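Local coordinates for rhamnonate dehydratase (Gibberella zeae PH-1, PDB 3FXG), which probably dehydrates L-rhamnonate to its 2-keto-3-deoxy acid, as a magnesium-dependent lyase of the enolase superfamily, at residues 16-20 / 396-402; 22-26 / 359-363; 96-100 / 119-123; 113-117 / 278-282. One frame throughout, in Å; residues are numbered along the deposited sequence.

Contact 1: residues 16-20 / 396-402; sequences SFIIG and KLIPSDY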
# COMPACT_ATOMS: atom_id res chain seq x y z
N SER A 16 -50.26 4.01 -9.12
CA SER A 16 -49.66 3.25 -8.04
C SER A 16 -50.74 2.83 -7.06
O SER A 16 -51.73 3.55 -6.87
CB SER A 16 -48.58 4.07 -7.32
OG SER A 16 -49.13 5.17 -6.62
N PHE A 17 -50.54 1.67 -6.45
CA PHE A 17 -51.50 1.12 -5.50
C PHE A 17 -50.78 0.53 -4.31
O PHE A 17 -49.67 0.02 -4.43
CB PHE A 17 -52.31 0.01 -6.16
CG PHE A 17 -53.06 0.43 -7.39
CD1 PHE A 17 -54.36 0.92 -7.29
CD2 PHE A 17 -52.46 0.35 -8.64
CE1 PHE A 17 -55.05 1.33 -8.42
CE2 PHE A 17 -53.15 0.75 -9.78
CZ PHE A 17 -54.44 1.24 -9.67
N ILE A 18 -51.43 0.58 -3.16
CA ILE A 18 -50.89 -0.01 -1.95
C ILE A 18 -51.60 -1.36 -1.87
O ILE A 18 -52.81 -1.44 -2.11
CB ILE A 18 -51.24 0.82 -0.71
CG1 ILE A 18 -50.54 2.18 -0.80
CG2 ILE A 18 -50.83 0.07 0.55
CD1 ILE A 18 -51.05 3.18 0.20
N ILE A 19 -50.87 -2.42 -1.56
CA ILE A 19 -51.48 -3.73 -1.47
C ILE A 19 -52.01 -3.94 -0.05
O ILE A 19 -51.25 -4.01 0.90
CB ILE A 19 -50.46 -4.84 -1.83
CG1 ILE A 19 -49.87 -4.55 -3.21
CG2 ILE A 19 -51.15 -6.20 -1.83
CD1 ILE A 19 -48.78 -5.50 -3.64
N GLY A 20 -53.33 -4.01 0.07
CA GLY A 20 -53.95 -4.19 1.37
C GLY A 20 -53.66 -5.55 1.98
O GLY A 20 -53.28 -6.48 1.28
N LYS A 396 -58.25 -5.64 -3.71
CA LYS A 396 -57.34 -5.45 -2.58
C LYS A 396 -56.39 -4.29 -2.87
O LYS A 396 -55.70 -3.80 -1.97
CB LYS A 396 -56.54 -6.73 -2.35
CG LYS A 396 -55.64 -6.72 -1.12
CD LYS A 396 -54.53 -7.77 -1.23
CE LYS A 396 -55.08 -9.18 -1.44
NZ LYS A 396 -55.87 -9.66 -0.27
N LEU A 397 -56.34 -3.86 -4.13
CA LEU A 397 -55.46 -2.77 -4.52
C LEU A 397 -56.04 -1.42 -4.13
O LEU A 397 -57.08 -1.00 -4.63
CB LEU A 397 -55.21 -2.80 -6.03
CG LEU A 397 -54.41 -4.01 -6.54
CD1 LEU A 397 -54.32 -3.96 -8.05
CD2 LEU A 397 -53.02 -4.00 -5.92
N ILE A 398 -55.34 -0.75 -3.22
CA ILE A 398 -55.76 0.55 -2.72
C ILE A 398 -55.11 1.69 -3.50
O ILE A 398 -53.90 1.88 -3.43
CB ILE A 398 -55.37 0.69 -1.23
CG1 ILE A 398 -55.92 -0.49 -0.44
CG2 ILE A 398 -55.90 2.00 -0.68
CD1 ILE A 398 -55.43 -0.56 0.99
N PRO A 399 -55.92 2.46 -4.25
CA PRO A 399 -55.36 3.58 -5.02
C PRO A 399 -54.63 4.50 -4.04
O PRO A 399 -55.09 4.72 -2.93
CB PRO A 399 -56.61 4.24 -5.61
CG PRO A 399 -57.54 3.08 -5.79
CD PRO A 399 -57.36 2.32 -4.49
N SER A 400 -53.48 5.03 -4.46
CA SER A 400 -52.69 5.90 -3.59
C SER A 400 -53.24 7.32 -3.49
O SER A 400 -52.67 8.16 -2.79
CB SER A 400 -51.24 5.93 -4.08
OG SER A 400 -51.16 6.42 -5.40
N ASP A 401 -54.34 7.58 -4.20
CA ASP A 401 -54.98 8.89 -4.23
C ASP A 401 -55.17 9.57 -2.87
O ASP A 401 -54.95 10.78 -2.74
CB ASP A 401 -56.35 8.77 -4.91
CG ASP A 401 -56.24 8.39 -6.38
OD1 ASP A 401 -55.43 7.50 -6.71
OD2 ASP A 401 -56.99 8.96 -7.19
N TYR A 402 -55.58 8.81 -1.86
CA TYR A 402 -55.82 9.38 -0.53
C TYR A 402 -54.60 10.08 0.07
O TYR A 402 -54.75 11.02 0.86
CB TYR A 402 -56.31 8.29 0.42
CG TYR A 402 -55.24 7.36 0.95
CD1 TYR A 402 -54.60 7.61 2.17
CD2 TYR A 402 -54.86 6.23 0.23
CE1 TYR A 402 -53.62 6.75 2.66
CE2 TYR A 402 -53.87 5.36 0.71
CZ TYR A 402 -53.26 5.63 1.92
OH TYR A 402 -52.28 4.79 2.40
O HOH W 1 -53.00 -9.15 1.24

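Contact 2: residues 22-26 / 359-363; sequences VGSGG and VFGDL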
# COMPACT_ATOMS: atom_id res chain seq x y z
N VAL A 22 -51.85 -8.58 4.22
CA VAL A 22 -50.48 -9.07 4.30
C VAL A 22 -50.30 -10.28 3.38
O VAL A 22 -51.27 -10.78 2.80
CB VAL A 22 -50.11 -9.50 5.74
CG1 VAL A 22 -50.36 -8.35 6.71
CG2 VAL A 22 -50.91 -10.72 6.15
N GLY A 23 -49.07 -10.75 3.27
CA GLY A 23 -48.78 -11.92 2.45
C GLY A 23 -48.94 -11.78 0.94
O GLY A 23 -49.04 -12.78 0.24
N SER A 24 -48.97 -10.55 0.43
CA SER A 24 -49.10 -10.34 -1.01
C SER A 24 -48.34 -9.10 -1.43
O SER A 24 -48.50 -8.03 -0.84
CB SER A 24 -50.57 -10.22 -1.40
OG SER A 24 -51.19 -9.12 -0.75
N GLY A 25 -47.51 -9.23 -2.46
CA GLY A 25 -46.73 -8.10 -2.93
C GLY A 25 -45.25 -8.31 -2.67
O GLY A 25 -44.85 -9.33 -2.10
N GLY A 26 -44.45 -7.33 -3.06
CA GLY A 26 -43.01 -7.41 -2.90
C GLY A 26 -42.41 -7.42 -1.50
O GLY A 26 -41.24 -7.79 -1.35
N VAL A 359 -43.92 -16.20 -4.22
CA VAL A 359 -43.18 -15.18 -3.49
C VAL A 359 -44.04 -13.95 -3.23
O VAL A 359 -43.94 -13.32 -2.17
CB VAL A 359 -41.91 -14.73 -4.26
CG1 VAL A 359 -41.04 -15.93 -4.59
CG2 VAL A 359 -42.31 -13.99 -5.53
N PHE A 360 -44.89 -13.60 -4.19
CA PHE A 360 -45.75 -12.44 -4.05
C PHE A 360 -47.17 -12.80 -3.62
O PHE A 360 -48.10 -12.00 -3.77
CB PHE A 360 -45.78 -11.65 -5.36
CG PHE A 360 -44.42 -11.22 -5.84
CD1 PHE A 360 -43.57 -10.50 -5.00
CD2 PHE A 360 -43.98 -11.53 -7.12
CE1 PHE A 360 -42.31 -10.09 -5.44
CE2 PHE A 360 -42.72 -11.13 -7.57
CZ PHE A 360 -41.88 -10.41 -6.72
N GLY A 361 -47.34 -14.01 -3.08
CA GLY A 361 -48.65 -14.44 -2.62
C GLY A 361 -49.72 -14.54 -3.69
O GLY A 361 -49.45 -14.99 -4.80
N ASP A 362 -50.93 -14.11 -3.36
CA ASP A 362 -52.05 -14.18 -4.29
C ASP A 362 -52.22 -12.96 -5.19
O ASP A 362 -53.27 -12.79 -5.82
CB ASP A 362 -53.35 -14.45 -3.53
CG ASP A 362 -53.78 -13.28 -2.66
OD1 ASP A 362 -52.94 -12.40 -2.37
OD2 ASP A 362 -54.96 -13.25 -2.26
N LEU A 363 -51.20 -12.11 -5.26
CA LEU A 363 -51.27 -10.93 -6.11
C LEU A 363 -51.35 -11.34 -7.58
O LEU A 363 -52.06 -10.73 -8.37
CB LEU A 363 -50.05 -10.03 -5.89
CG LEU A 363 -49.95 -8.77 -6.75
CD1 LEU A 363 -51.17 -7.89 -6.52
CD2 LEU A 363 -48.68 -8.01 -6.42
O HOH W 2 -51.37 -14.08 -0.46
O HOH W 3 -46.01 -11.59 -0.82

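Contact 3: residues 96-100 / 119-123; sequences HFERF and ASMFY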
# COMPACT_ATOMS: atom_id res chain seq x y z
N HIS A 96 -42.57 12.93 -7.17
CA HIS A 96 -41.26 13.18 -7.75
C HIS A 96 -40.97 12.56 -9.12
O HIS A 96 -40.64 13.27 -10.07
CB HIS A 96 -40.17 12.74 -6.77
CG HIS A 96 -38.81 13.31 -7.08
ND1 HIS A 96 -37.69 12.97 -6.36
CD2 HIS A 96 -38.41 14.21 -8.01
CE1 HIS A 96 -36.65 13.63 -6.84
NE2 HIS A 96 -37.06 14.39 -7.83
N PHE A 97 -41.10 11.25 -9.22
CA PHE A 97 -40.75 10.56 -10.45
C PHE A 97 -41.67 10.62 -11.66
O PHE A 97 -41.20 10.51 -12.79
CB PHE A 97 -40.41 9.10 -10.10
CG PHE A 97 -39.36 8.99 -9.03
CD1 PHE A 97 -38.10 9.55 -9.21
CD2 PHE A 97 -39.65 8.36 -7.82
CE1 PHE A 97 -37.15 9.51 -8.19
CE2 PHE A 97 -38.70 8.31 -6.80
CZ PHE A 97 -37.45 8.89 -6.98
N GLU A 98 -42.97 10.82 -11.45
CA GLU A 98 -43.89 10.86 -12.58
C GLU A 98 -43.48 11.87 -13.66
O GLU A 98 -43.64 11.61 -14.85
CB GLU A 98 -45.32 11.18 -12.11
CG GLU A 98 -46.36 11.02 -13.21
CD GLU A 98 -47.79 11.12 -12.70
OE1 GLU A 98 -48.03 10.81 -11.51
OE2 GLU A 98 -48.68 11.50 -13.49
N ARG A 99 -42.92 13.00 -13.24
CA ARG A 99 -42.50 14.04 -14.17
C ARG A 99 -41.49 13.59 -15.23
O ARG A 99 -41.45 14.15 -16.32
CB ARG A 99 -41.90 15.23 -13.40
CG ARG A 99 -40.51 14.98 -12.82
CD ARG A 99 -40.09 16.15 -11.92
NE ARG A 99 -40.86 16.18 -10.68
CZ ARG A 99 -40.93 17.23 -9.87
NH1 ARG A 99 -40.27 18.35 -10.16
NH2 ARG A 99 -41.66 17.17 -8.76
N PHE A 100 -40.68 12.59 -14.91
CA PHE A 100 -39.68 12.10 -15.86
C PHE A 100 -40.23 11.05 -16.81
O PHE A 100 -39.65 10.80 -17.87
CB PHE A 100 -38.50 11.49 -15.10
CG PHE A 100 -37.90 12.41 -14.08
CD1 PHE A 100 -37.14 13.51 -14.47
CD2 PHE A 100 -38.10 12.18 -12.72
CE1 PHE A 100 -36.60 14.37 -13.52
CE2 PHE A 100 -37.56 13.04 -11.76
CZ PHE A 100 -36.80 14.14 -12.17
N ALA A 119 -31.73 12.97 -9.80
CA ALA A 119 -32.66 13.99 -9.33
C ALA A 119 -33.08 13.75 -7.88
O ALA A 119 -33.56 14.67 -7.21
CB ALA A 119 -33.89 14.04 -10.22
N SER A 120 -32.91 12.53 -7.39
CA SER A 120 -33.29 12.21 -6.01
C SER A 120 -32.08 11.99 -5.11
O SER A 120 -32.23 11.56 -3.96
CB SER A 120 -34.19 10.97 -5.97
OG SER A 120 -33.53 9.84 -6.52
N MSE A 121 -30.89 12.28 -5.61
CA MSE A 121 -29.69 12.09 -4.81
C MSE A 121 -29.67 12.92 -3.53
O MSE A 121 -29.08 12.49 -2.54
CB MSE A 121 -28.43 12.41 -5.61
CG MSE A 121 -28.06 11.38 -6.66
SE MSE A 121 -26.15 11.37 -6.98
CE MSE A 121 -25.85 13.28 -7.11
N PHE A 122 -30.31 14.08 -3.55
CA PHE A 122 -30.29 14.93 -2.36
C PHE A 122 -30.99 14.29 -1.16
O PHE A 122 -30.80 14.73 -0.03
CB PHE A 122 -30.86 16.33 -2.67
CG PHE A 122 -32.34 16.37 -2.91
CD1 PHE A 122 -33.21 16.81 -1.92
CD2 PHE A 122 -32.86 16.01 -4.15
CE1 PHE A 122 -34.58 16.90 -2.15
CE2 PHE A 122 -34.24 16.09 -4.40
CZ PHE A 122 -35.09 16.54 -3.40
N TYR A 123 -31.78 13.25 -1.40
CA TYR A 123 -32.45 12.56 -0.29
C TYR A 123 -32.45 11.06 -0.50
O TYR A 123 -33.10 10.32 0.24
CB TYR A 123 -33.89 13.08 -0.14
CG TYR A 123 -34.87 12.63 -1.21
CD1 TYR A 123 -35.61 11.46 -1.08
CD2 TYR A 123 -35.05 13.40 -2.37
CE1 TYR A 123 -36.51 11.06 -2.07
CE2 TYR A 123 -35.95 13.00 -3.36
CZ TYR A 123 -36.67 11.83 -3.21
OH TYR A 123 -37.54 11.43 -4.20

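Contact 4: residues 113-117 / 278-282; sequences FEQMY and YSRYG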
# COMPACT_ATOMS: atom_id res chain seq x y z
N PHE A 113 -33.44 6.10 -15.79
CA PHE A 113 -32.84 5.74 -14.51
C PHE A 113 -31.90 6.83 -14.02
O PHE A 113 -31.93 7.21 -12.85
CB PHE A 113 -32.06 4.43 -14.59
CG PHE A 113 -31.34 4.10 -13.31
CD1 PHE A 113 -32.03 3.56 -12.23
CD2 PHE A 113 -30.00 4.45 -13.15
CE1 PHE A 113 -31.40 3.37 -11.00
CE2 PHE A 113 -29.36 4.26 -11.92
CZ PHE A 113 -30.07 3.72 -10.85
N GLU A 114 -31.04 7.34 -14.90
CA GLU A 114 -30.10 8.38 -14.51
C GLU A 114 -30.84 9.61 -14.01
O GLU A 114 -30.43 10.24 -13.05
CB GLU A 114 -29.21 8.77 -15.69
CG GLU A 114 -28.32 7.65 -16.20
CD GLU A 114 -27.42 7.08 -15.12
OE1 GLU A 114 -26.71 7.88 -14.47
OE2 GLU A 114 -27.41 5.85 -14.93
N GLN A 115 -31.95 9.95 -14.67
CA GLN A 115 -32.72 11.11 -14.25
C GLN A 115 -33.34 10.91 -12.87
O GLN A 115 -33.20 11.75 -11.99
CB GLN A 115 -33.81 11.44 -15.27
CG GLN A 115 -33.25 11.87 -16.63
CD GLN A 115 -34.33 12.32 -17.59
OE1 GLN A 115 -35.42 11.75 -17.63
NE2 GLN A 115 -34.02 13.35 -18.38
N MSE A 116 -34.01 9.78 -12.67
CA MSE A 116 -34.64 9.52 -11.38
C MSE A 116 -33.60 9.41 -10.27
O MSE A 116 -33.80 9.92 -9.17
CB MSE A 116 -35.47 8.24 -11.44
CG MSE A 116 -36.68 8.32 -12.36
SE MSE A 116 -37.84 6.78 -12.18
CE MSE A 116 -36.88 5.55 -13.33
N TYR A 117 -32.48 8.76 -10.56
CA TYR A 117 -31.44 8.59 -9.54
C TYR A 117 -30.73 9.90 -9.19
O TYR A 117 -30.60 10.25 -8.02
CB TYR A 117 -30.39 7.57 -10.00
CG TYR A 117 -29.38 7.25 -8.93
CD1 TYR A 117 -29.63 6.28 -7.96
CD2 TYR A 117 -28.17 7.96 -8.85
CE1 TYR A 117 -28.71 6.03 -6.93
CE2 TYR A 117 -27.26 7.72 -7.83
CZ TYR A 117 -27.53 6.75 -6.87
OH TYR A 117 -26.62 6.50 -5.87
N TYR A 278 -27.02 -0.50 -2.51
CA TYR A 278 -27.71 0.10 -3.65
C TYR A 278 -26.81 0.81 -4.66
O TYR A 278 -25.75 1.32 -4.30
CB TYR A 278 -28.74 1.13 -3.14
CG TYR A 278 -29.52 0.67 -1.93
CD1 TYR A 278 -30.83 0.21 -2.04
CD2 TYR A 278 -28.94 0.68 -0.66
CE1 TYR A 278 -31.54 -0.24 -0.93
CE2 TYR A 278 -29.63 0.23 0.46
CZ TYR A 278 -30.93 -0.22 0.32
OH TYR A 278 -31.61 -0.66 1.43
N SER A 279 -27.28 0.86 -5.91
CA SER A 279 -26.61 1.52 -7.04
C SER A 279 -25.28 0.89 -7.46
O SER A 279 -24.67 0.14 -6.71
CB SER A 279 -26.38 3.01 -6.76
OG SER A 279 -25.14 3.23 -6.11
N ARG A 280 -24.84 1.23 -8.67
CA ARG A 280 -23.59 0.70 -9.18
C ARG A 280 -22.43 1.22 -8.34
O ARG A 280 -21.40 0.57 -8.21
CB ARG A 280 -23.40 1.07 -10.66
CG ARG A 280 -23.44 2.57 -11.00
CD ARG A 280 -23.29 2.76 -12.51
NE ARG A 280 -23.30 4.15 -12.97
CZ ARG A 280 -24.38 4.79 -13.41
NH1 ARG A 280 -25.56 4.18 -13.47
NH2 ARG A 280 -24.28 6.05 -13.83
N TYR A 281 -22.62 2.39 -7.75
CA TYR A 281 -21.60 3.01 -6.91
C TYR A 281 -21.49 2.28 -5.58
O TYR A 281 -20.41 2.19 -4.99
CB TYR A 281 -21.96 4.47 -6.66
CG TYR A 281 -22.10 5.24 -7.95
CD1 TYR A 281 -20.98 5.54 -8.72
CD2 TYR A 281 -23.35 5.64 -8.42
CE1 TYR A 281 -21.10 6.22 -9.94
CE2 TYR A 281 -23.48 6.31 -9.63
CZ TYR A 281 -22.35 6.60 -10.38
OH TYR A 281 -22.47 7.27 -11.57
N GLY A 282 -22.61 1.75 -5.10
CA GLY A 282 -22.59 1.02 -3.85
C GLY A 282 -21.94 -0.34 -4.04
O GLY A 282 -21.13 -0.77 -3.23
O HOH W 4 -25.54 4.67 -3.81

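Contact 1: residues 16-20 / 396-402
Strands 16-19 and 397-399 form an antiparallel pair at one edge of the four-strand sheet of the N-terminal domain. The late strand 397-399 thus returns to the first strand of the chain. I18 and I398 are the hydrogen-bonded pair. I18 N reaches I398 O at 2.8 Å, and I398 N returns a bond of 2.8 Å to I18 O. G20 N adds a bond to K396 O at 3.1 Å. F17 faces P399 and I19 faces L397 as non-hydrogen-bonded pairs. On the face with F17 and I19, the F17 ring crosses L397 at about a right angle, with CD1 4.0 Å from L397 CB. I19 and L397 lie side by side. On the other face, I18 CB meets I398 CB. I18 CD1 comes in at the edge of the Y402 ring, 3.6 Å from Y402 CE2. Just past strand 397-399, S400 OG meets S16 OG at 2.7 Å. With chi1 67° (S16) and 59° (S400), each OG lies between its backbone N and carbonyl carbon, and in these positions the two hydroxyls meet. H94 of helix 86-101 also bonds S16 OG. That helix packs on I18 and S400, while strand 66-73 flanks strand 16-19 and touches F17, I19 and L397.

Contact 2: residues 22-26 / 359-363
The backbones of S24-G25 and F360-G361 pass close to each other, with S24 CA 4.4 Å from G361 CA. Neither segment is helix or strand. G25 N donates to F360 O at 3.1 Å, approaching from above the carbonyl plane. Two CA-H...O contacts flank this bond. G361 has no side chain and a positive phi (63°), and its CA comes to 3.3 Å from G23 O. S24 CA leans on F360 O. Two waters lie between the backbones. One donates to G23 O and accepts from D362 N at 2.9 Å; the other lies within bonding distance of G25 O and V359 O. The contact joins the loop after strand 11-19 to the loop between strands 344-347 and 374-376, and so ties the N-terminal domain to the barrel domain. The F360 ring meets G25 O at its edge, 3.4 Å from CD1, and V359 CG2 lies over one face. F360 CE1 reaches G26 CA at 3.8 Å. L363 CG is anti to the backbone N (chi1 178°), and CD2 is brought to 4.0 Å from G25 CA. D362 OD1 touches S24 CB. E367 holds the backbone N atoms of V359 and F360, and T82 OG1 takes the N-H of G26.

Contact 3: residues 96-100 / 119-123
H96 reaches from its helix to Y123, and its ring meets the loop with its edge. CB points at the loop, and CG stands anti to the backbone N (chi1 -163°), which carries the imidazole toward the loop. CB and CG pass near Y123 OH. ND1 makes the polar link, a nearly straight hydrogen bond of 2.7 Å to Y123 OH in the plane of the imidazole. Either atom could be the donor. CE1 lies 3.3 Å from A119 O, again at the ring edge, and 3.7 Å from S120 CB. NE2 comes near A119 CB, but its hydrogen bond goes to W59 O of the second subunit. Both nitrogens are therefore engaged, which probably fixes the rotation of the ring. The H96 and Y123 rings meet rim to rim with their planes at 36°. The contact lies in the helical part of the enolase-type N-terminal domain. It joins helix 86-101 to the loop between helices 109-119 and 128-148. F97 lies beside H96, and its CE1 is 4.0 Å from S120 CB, which sits at the edge of the F97 ring. Helix 128-148 packs on F97 through V132, I133 and I136. F100 CZ presses on A119 CB at 3.5 Å. The F100 ring also makes an edge-to-face pair with Y52 of the second subunit. S120 OG turns back to M116 O.

Contact 4: residues 113-117 / 278-282
E114 and R280 cross at about a right angle and close a two-pronged salt bridge between the domains. E114 is on helix 109-119 of the N-terminal domain. R280 is on helix 279-287 of the TIM-barrel domain. The guanidinium meets the carboxylate end-on. NH1 bonds E114 OE2 at 2.9 Å through the syn lone pair of that oxygen. NH2 bonds E114 OE1 at 3.1 Å, also on the syn side but tilted out of the carboxylate plane. The two flat groups are turned 37° from each other. The arginine chain is extended from CG to NE, and the bend of the glutamate at chi2 (-57°) brings the carboxylate to its end. R280 NH1 has a second carboxylate partner in E307, and R280 NE bonds A316 O of the third subunit. The guanidinium probably offsets the negative charge of E114 and E307 in this buried place. The F113 ring slides past R280 in the opposite direction, with CE2 4.1 Å from NH1 and the planes 53° apart. Y117 points toward the barrel helix. Its CE1 lies 3.8 Å from S279 CB, and its hydroxyl is held by D254 of the second subunit. Y281 lays CE2 against one face of the R280 guanidinium. A water donates to both Y117 OH, at 3.0 Å, and S279 OG, at 2.7 Å.

Overall arrangement
Contacts 3 and 4 are buried; contacts 1 and 2 are only partly so. Contact 1 relies on strand pairing, with apolar packing on both faces. Contact 2 relies on loop backbone, glycines and waters. These two touch through I19 and L363, so the strand holding I19 leads into the join between the domains. Contact 3 stays within the N-terminal domain and turns on one imidazole bond amid aromatic packing. Contact 4 crosses to the barrel by a salt bridge. Contact 4 uses helix 109-119 and contact 3 the loop that follows it; they touch where F97 and F100 meet M116. Contacts 1, 3 and 4 reach the second subunit, and contact 4 also reaches a third; no other chain touches contact 2.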